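Long-range contacts in hypothetical protein PA5202 (Pseudomonas aeruginosa, PDB 1ZKI), which is a hotdog-fold thioesterase that probably hydrolyses acyl-CoA thioesters: residues A[21-26]-A[33-38]; A[83-88]-A[120-125]; A[94-99]-A[112-117]. All blocks are in the same frame, centred on the assembly; numbering follows the deposited sequence. Where two conformers were deposited one is given.

Contact 1 (A[21-26]-A[33-38]); sequences GLDPVS and EVRLPM
Asp23 and Arg35 meet twice, through their backbones as an antiparallel hydrogen-bonded pair and through their charged ends. Arg35 N gives a nearly straight bond to Asp23 O at 2.9 Å, and Asp23 N returns one to Arg35 O. Beyond the backbone the two side chains run side by side in the same direction, and Arg35 NH2 reaches Asp23 OD2 at 2.9 Å on the anti side of the carboxylate. The acid lies close to the guanidinium plane, yet the two flat groups stand almost perpendicular (89°), so the salt bridge uses a single oxygen. Arg35 CG sits between its own backbone N and carbonyl carbon (chi1 66°), which brings CG within 3.4 Å of Asp23 O, and Pro37 CD lies above one face of the guanidinium, toward its rim.

Farther along, Glu33 O takes two N-H groups from one face of its plane, Val25 N at 2.8 Å and Ser26 N at 3.2 Å: a classic beta bulge. A water joins Ser26 OG to Glu33 OE1, while Glu33 OE2 pairs with Arg95.

On the face bearing Pro24 and Val34, Leu22 CD2 packs against Leu36 CD2 at 3.8 Å. Gly21, with positive phi, closes a Schellman motif ending helix 15-20 and turns the chain into this hairpin. Leu22 and Val34 rest on helix 51-70 through Leu57, while strand 93-103 flanks strand 31-37.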
# COMPACT_ATOMS: atom_id res chain seq x y z
N GLY A 21 21.69 -9.92 -4.45
CA GLY A 21 22.55 -9.19 -3.51
C GLY A 21 21.79 -8.61 -2.33
O GLY A 21 22.23 -7.62 -1.71
N LEU A 22 20.65 -9.23 -2.01
CA LEU A 22 19.81 -8.76 -0.90
C LEU A 22 20.50 -9.10 0.41
O LEU A 22 21.02 -10.19 0.58
CB LEU A 22 18.41 -9.39 -0.94
CG LEU A 22 17.66 -9.14 -2.25
CD1 LEU A 22 16.33 -9.89 -2.33
CD2 LEU A 22 17.46 -7.63 -2.56
N ASP A 23 20.39 -8.20 1.37
CA ASP A 23 21.14 -8.31 2.58
C ASP A 23 20.23 -7.93 3.75
O ASP A 23 19.95 -6.75 3.95
CB ASP A 23 22.34 -7.37 2.42
CG ASP A 23 23.27 -7.37 3.59
OD1 ASP A 23 23.29 -8.35 4.35
OD2 ASP A 23 24.00 -6.36 3.73
N PRO A 24 19.74 -8.93 4.52
CA PRO A 24 18.87 -8.59 5.67
C PRO A 24 19.60 -7.65 6.63
O PRO A 24 20.80 -7.82 6.85
CB PRO A 24 18.63 -9.95 6.35
CG PRO A 24 18.84 -10.96 5.24
CD PRO A 24 19.96 -10.39 4.43
N VAL A 25 18.87 -6.67 7.16
CA VAL A 25 19.43 -5.66 8.08
C VAL A 25 18.88 -5.84 9.50
O VAL A 25 19.65 -5.88 10.47
CB VAL A 25 19.12 -4.21 7.59
CG1 VAL A 25 19.59 -3.18 8.62
CG2 VAL A 25 19.81 -3.95 6.27
N SER A 26 17.56 -5.96 9.62
CA SER A 26 16.94 -6.11 10.94
C SER A 26 15.56 -6.74 10.86
O SER A 26 14.95 -6.80 9.80
CB SER A 26 16.83 -4.76 11.65
OG SER A 26 15.99 -3.88 10.94
N GLU A 33 13.75 -5.15 7.67
CA GLU A 33 14.46 -4.25 6.78
C GLU A 33 15.53 -5.04 6.05
O GLU A 33 16.25 -5.84 6.66
CB GLU A 33 15.11 -3.07 7.53
CG GLU A 33 15.87 -2.12 6.58
CD GLU A 33 16.36 -0.83 7.24
OE1 GLU A 33 15.94 -0.53 8.38
OE2 GLU A 33 17.18 -0.13 6.60
N VAL A 34 15.63 -4.80 4.74
CA VAL A 34 16.62 -5.44 3.88
C VAL A 34 17.30 -4.36 3.02
O VAL A 34 16.62 -3.41 2.59
CB VAL A 34 15.92 -6.52 2.99
CG1 VAL A 34 16.88 -7.14 1.99
CG2 VAL A 34 15.27 -7.61 3.86
N ARG A 35 18.60 -4.49 2.77
CA ARG A 35 19.32 -3.52 1.92
C ARG A 35 19.70 -4.18 0.61
O ARG A 35 19.85 -5.40 0.54
CB ARG A 35 20.56 -2.95 2.63
CG ARG A 35 21.64 -3.96 2.90
CD ARG A 35 22.85 -3.34 3.64
NE ARG A 35 23.69 -2.49 2.79
CZ ARG A 35 24.69 -2.93 2.01
NH1 ARG A 35 25.39 -2.06 1.28
NH2 ARG A 35 24.99 -4.23 1.95
N LEU A 36 19.86 -3.35 -0.42
CA LEU A 36 20.26 -3.80 -1.76
C LEU A 36 21.18 -2.76 -2.36
O LEU A 36 20.72 -1.69 -2.76
CB LEU A 36 19.04 -4.03 -2.67
CG LEU A 36 19.34 -4.41 -4.14
CD1 LEU A 36 20.29 -5.61 -4.22
CD2 LEU A 36 18.02 -4.68 -4.92
N PRO A 37 22.49 -3.07 -2.42
CA PRO A 37 23.43 -2.17 -3.10
C PRO A 37 23.32 -2.30 -4.62
O PRO A 37 23.12 -3.42 -5.13
CB PRO A 37 24.80 -2.65 -2.61
CG PRO A 37 24.61 -4.10 -2.27
CD PRO A 37 23.16 -4.24 -1.81
N MSE A 38 23.43 -1.18 -5.33
CA MSE A 38 23.48 -1.22 -6.80
C MSE A 38 24.68 -2.06 -7.25
O MSE A 38 25.73 -2.10 -6.60
CB MSE A 38 23.60 0.20 -7.40
CG MSE A 38 23.56 0.23 -8.95
SE MSE A 38 21.83 -0.35 -9.56
CE MSE A 38 21.99 -0.05 -11.43
O HOH W 1 17.16 -1.44 10.84

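Contact 2 (A[83-88]-A[120-125]); sequences INYIRA and LVAKGQ
Val121 O is gripped by two successive amides of the other segment: Ile86 N at 2.7 Å, tilted 31° from the carbonyl plane, and Arg87 N in a weak bond of 3.3 Å. Here strand 76-85 has just ended, and the fork holds the departing chain against strand 119-130. Deeper in the strand the pairing is regular. Asn84 N bonds to Lys123 O at 2.8 Å, almost straight at 175°, and Lys123 N answers to Asn84 O. Ala122 CA lies 3.2 Å from Asn84 O, a CA-H...O contact.

Ile86 is the main apolar link. With CG1 anti to its carbonyl carbon (chi1 -73°), it carries CD1 onto Leu120 CD2 at 3.4 Å, tighter than ordinary van der Waals contact, while its CG2 lies at Leu120 O. Arg87 adds its CG against the same carbonyl. On the face bearing Ile83 and Tyr85, Ile83 CD1 touches Ala122 CB at 4.2 Å, and Ile83 CG1 lies over the rim of one tyrosine ring face. Phe55 of helix 51-70 packs on both Ile83 and Tyr85, whose OH bonds to Gly51 O.

Gln125 packs on Lys123 of the second subunit. Lys123 sends its amine away from Asn84, to Glu111 of its own chain and Glu111 of the second subunit. One buried lysine between two acids, probably charged, thus ties strand 119-130 to the second subunit.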
# COMPACT_ATOMS: atom_id res chain seq x y z
N ILE A 83 3.07 -3.41 -6.77
CA ILE A 83 4.14 -2.44 -6.52
C ILE A 83 3.94 -1.21 -7.40
O ILE A 83 3.49 -1.34 -8.54
CB ILE A 83 5.55 -3.08 -6.82
CG1 ILE A 83 6.70 -2.14 -6.43
CG2 ILE A 83 5.70 -3.52 -8.32
CD1 ILE A 83 8.05 -2.83 -6.38
N ASN A 84 4.26 -0.02 -6.87
CA ASN A 84 4.38 1.20 -7.67
C ASN A 84 5.82 1.63 -7.68
O ASN A 84 6.47 1.63 -6.64
CB ASN A 84 3.56 2.35 -7.08
CG ASN A 84 2.18 2.41 -7.63
OD1 ASN A 84 1.88 3.19 -8.56
ND2 ASN A 84 1.32 1.58 -7.10
N TYR A 85 6.29 2.02 -8.85
CA TYR A 85 7.65 2.55 -9.01
C TYR A 85 7.58 4.05 -9.06
O TYR A 85 6.87 4.62 -9.91
CB TYR A 85 8.26 2.01 -10.30
CG TYR A 85 8.39 0.51 -10.28
CD1 TYR A 85 9.40 -0.10 -9.54
CD2 TYR A 85 7.49 -0.30 -10.98
CE1 TYR A 85 9.52 -1.50 -9.49
CE2 TYR A 85 7.60 -1.70 -10.95
CZ TYR A 85 8.62 -2.28 -10.20
OH TYR A 85 8.74 -3.66 -10.17
N ILE A 86 8.32 4.70 -8.18
CA ILE A 86 8.15 6.15 -8.05
C ILE A 86 9.29 6.91 -8.69
O ILE A 86 9.06 7.86 -9.46
CB ILE A 86 7.90 6.53 -6.57
CG1 ILE A 86 6.47 6.09 -6.21
CG2 ILE A 86 8.11 8.04 -6.35
CD1 ILE A 86 6.22 5.88 -4.75
N ARG A 87 10.52 6.52 -8.39
CA ARG A 87 11.64 7.09 -9.16
C ARG A 87 12.80 6.13 -9.30
O ARG A 87 12.88 5.15 -8.55
CB ARG A 87 12.13 8.37 -8.52
CG ARG A 87 12.64 8.21 -7.08
CD ARG A 87 13.09 9.58 -6.59
NE ARG A 87 14.32 9.99 -7.28
CZ ARG A 87 15.09 11.02 -6.92
NH1 ARG A 87 14.79 11.77 -5.87
NH2 ARG A 87 16.20 11.25 -7.61
N ALA A 88 13.69 6.43 -10.25
CA ALA A 88 14.78 5.54 -10.62
C ALA A 88 15.95 5.66 -9.66
O ALA A 88 16.22 6.75 -9.12
CB ALA A 88 15.26 5.85 -12.04
N LEU A 120 11.73 8.46 -1.83
CA LEU A 120 10.84 7.29 -1.96
C LEU A 120 11.01 6.71 -3.35
O LEU A 120 10.76 7.39 -4.36
CB LEU A 120 9.38 7.67 -1.70
CG LEU A 120 8.37 6.53 -1.79
CD1 LEU A 120 8.64 5.41 -0.80
CD2 LEU A 120 6.93 7.07 -1.60
N VAL A 121 11.43 5.45 -3.40
CA VAL A 121 11.71 4.78 -4.67
C VAL A 121 10.54 3.91 -5.13
O VAL A 121 10.18 3.91 -6.32
CB VAL A 121 13.01 3.92 -4.56
CG1 VAL A 121 13.19 3.00 -5.78
CG2 VAL A 121 14.23 4.86 -4.39
N ALA A 122 9.97 3.14 -4.20
CA ALA A 122 8.84 2.24 -4.57
C ALA A 122 7.98 1.98 -3.35
O ALA A 122 8.42 2.16 -2.22
CB ALA A 122 9.36 0.93 -5.16
N LYS A 123 6.74 1.57 -3.58
CA LYS A 123 5.81 1.29 -2.49
C LYS A 123 4.98 0.11 -2.95
O LYS A 123 4.63 0.02 -4.14
CB LYS A 123 4.89 2.48 -2.22
CG LYS A 123 3.92 2.27 -1.05
CD LYS A 123 4.63 2.55 0.28
CE LYS A 123 4.10 1.69 1.44
NZ LYS A 123 2.83 2.16 1.99
N GLY A 124 4.68 -0.81 -2.04
CA GLY A 124 3.81 -1.95 -2.42
C GLY A 124 3.02 -2.54 -1.29
O GLY A 124 3.21 -2.18 -0.12
N GLN A 125 2.15 -3.48 -1.65
CA GLN A 125 1.23 -4.13 -0.73
C GLN A 125 0.99 -5.51 -1.28
O GLN A 125 0.82 -5.67 -2.48
CB GLN A 125 -0.09 -3.34 -0.72
CG GLN A 125 -1.13 -3.80 0.27
CD GLN A 125 -2.38 -2.94 0.20
OE1 GLN A 125 -3.49 -3.45 -0.01
NE2 GLN A 125 -2.21 -1.62 0.33

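Contact 3 (A[94-99]-A[112-117]); sequences VRCVAR and AEVRQG
Val94 lays its CB against Val114 CG1 at 3.6 Å, and the two valines cross at a slant. Val94 CG2 stands between its own backbone N and carbonyl carbon, leaving CB and both methyls within touch of that one Val114 methyl. The second branch of Val114, CG2, turns to Cys96, meeting its CB at 4.0 Å. Val114 is therefore a forked bump, one prong in the hollow beside Val94 and the other beside the cysteine. Cys96 carries the row onward: SG, anti to the backbone N (chi1 180°), leans toward Ala112, and 3.9 Å separates it from Ala112 CB. Ala112 CB in turn meets Ala98 CB at 3.8 Å, so the relief falls from branched valines to bare methyls.

Beneath this row the backbones form a regular antiparallel ladder. Arg95 and Arg115 exchange bonds, the shorter being Arg115 N to Arg95 O at 2.8 Å, and Val97 and Glu113 exchange another pair. The face bearing Arg95, Val97, Glu113 and Arg115 is mostly charged. Glu113 OE1 accepts from Arg115 NE at 2.9 Å; OE1 lies in the guanidinium plane, while NE approaches from above the carboxylate, 52° out of its plane, with a weak second bond from Arg115 NH2 to Glu113 OE2. Arg95 turns away to Glu93.

Leu57 and Thr61 of helix 51-70 pack on this row, Leu57 against Val94 and Cys96, Thr61 against Cys96 and Ala98. A long helix cradled by the face of a curved antiparallel sheet is the hallmark of the hotdog fold, the helix being the sausage and the sheet its bun.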
# COMPACT_ATOMS: atom_id res chain seq x y z
N VAL A 94 19.65 0.87 -1.73
CA VAL A 94 18.30 1.13 -1.26
C VAL A 94 17.98 0.27 -0.05
O VAL A 94 18.59 -0.79 0.16
CB VAL A 94 17.23 0.91 -2.38
CG1 VAL A 94 17.43 1.92 -3.53
CG2 VAL A 94 17.27 -0.53 -2.91
N ARG A 95 17.03 0.75 0.75
CA ARG A 95 16.54 0.02 1.91
C ARG A 95 15.07 -0.22 1.72
O ARG A 95 14.35 0.67 1.32
CB ARG A 95 16.76 0.84 3.20
CG ARG A 95 18.22 1.17 3.50
CD ARG A 95 18.95 -0.10 3.87
NE ARG A 95 20.37 0.08 4.15
CZ ARG A 95 20.90 -0.01 5.36
NH1 ARG A 95 20.13 -0.21 6.43
NH2 ARG A 95 22.22 0.10 5.50
N CYS A 96 14.64 -1.45 2.00
CA CYS A 96 13.22 -1.78 2.03
C CYS A 96 12.82 -2.08 3.46
O CYS A 96 13.49 -2.85 4.16
CB CYS A 96 12.94 -2.98 1.14
SG CYS A 96 11.17 -3.44 1.15
N VAL A 97 11.74 -1.44 3.91
CA VAL A 97 11.13 -1.78 5.19
C VAL A 97 9.72 -2.29 4.92
O VAL A 97 8.93 -1.62 4.24
CB VAL A 97 11.08 -0.56 6.14
CG1 VAL A 97 10.37 -0.93 7.45
CG2 VAL A 97 12.51 -0.05 6.40
N ALA A 98 9.42 -3.49 5.44
CA ALA A 98 8.11 -4.09 5.28
C ALA A 98 7.47 -4.26 6.65
O ALA A 98 8.16 -4.49 7.65
CB ALA A 98 8.21 -5.44 4.57
N ARG A 99 6.14 -4.12 6.69
CA ARG A 99 5.39 -4.15 7.93
C ARG A 99 4.12 -4.96 7.73
O ARG A 99 3.33 -4.66 6.83
CB ARG A 99 5.03 -2.71 8.32
CG ARG A 99 4.40 -2.57 9.68
CD ARG A 99 4.23 -1.07 10.02
NE ARG A 99 5.53 -0.37 9.96
CZ ARG A 99 6.41 -0.29 10.95
NH1 ARG A 99 6.16 -0.84 12.15
NH2 ARG A 99 7.56 0.35 10.76
N ALA A 112 5.11 -2.40 2.11
CA ALA A 112 6.56 -2.16 2.12
C ALA A 112 6.88 -0.89 1.35
O ALA A 112 6.13 -0.49 0.47
CB ALA A 112 7.33 -3.35 1.55
N GLU A 113 7.98 -0.25 1.72
CA GLU A 113 8.48 0.90 0.98
C GLU A 113 9.97 0.71 0.75
O GLU A 113 10.66 0.09 1.57
CB GLU A 113 8.21 2.23 1.71
CG GLU A 113 8.86 2.34 3.05
CD GLU A 113 8.80 3.76 3.62
OE1 GLU A 113 9.57 4.04 4.57
OE2 GLU A 113 8.02 4.59 3.12
N VAL A 114 10.43 1.18 -0.40
CA VAL A 114 11.85 1.18 -0.72
C VAL A 114 12.28 2.63 -0.77
O VAL A 114 11.60 3.46 -1.40
CB VAL A 114 12.13 0.51 -2.08
CG1 VAL A 114 13.64 0.55 -2.41
CG2 VAL A 114 11.58 -0.93 -2.07
N ARG A 115 13.39 2.94 -0.11
CA ARG A 115 13.89 4.31 -0.05
C ARG A 115 15.39 4.36 -0.29
O ARG A 115 16.10 3.37 -0.09
CB ARG A 115 13.61 4.93 1.32
CG ARG A 115 12.14 5.20 1.60
CD ARG A 115 11.96 6.00 2.90
NE ARG A 115 10.55 6.34 3.03
CZ ARG A 115 10.00 7.43 2.53
NH1 ARG A 115 10.74 8.33 1.89
NH2 ARG A 115 8.70 7.62 2.67
N GLN A 116 15.86 5.53 -0.69
CA GLN A 116 17.28 5.85 -0.57
C GLN A 116 17.30 7.17 0.20
O GLN A 116 17.04 8.24 -0.36
CB GLN A 116 17.92 5.98 -1.95
CG GLN A 116 19.42 6.18 -1.91
CD GLN A 116 20.02 6.16 -3.30
OE1 GLN A 116 19.89 7.13 -4.05
NE2 GLN A 116 20.70 5.08 -3.64
N GLY A 117 17.57 7.10 1.50
CA GLY A 117 17.42 8.27 2.37
C GLY A 117 16.01 8.84 2.31
O GLY A 117 15.03 8.12 2.50

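Overall arrangement
From the N terminus, helix 15-20 leads straight into contact 1, where a short turn folds strand 23-27 back on strand 31-37 and makes one edge of this chain's sheet. The chain then runs through helix 51-70 to strand 76-85 at the other edge. Contact 2 closes the widest loop, bringing that strand beside strand 119-130 near the C terminus; within this loop lies contact 3, the hairpin of strands 93-103 and 107-116. Contact 3 bridges the others: Val34 O and Cys96 N join it to contact 1, Val114 O and Val121 N to contact 2. Contacts 1 and 2 do not touch, their centres about 16 Å apart.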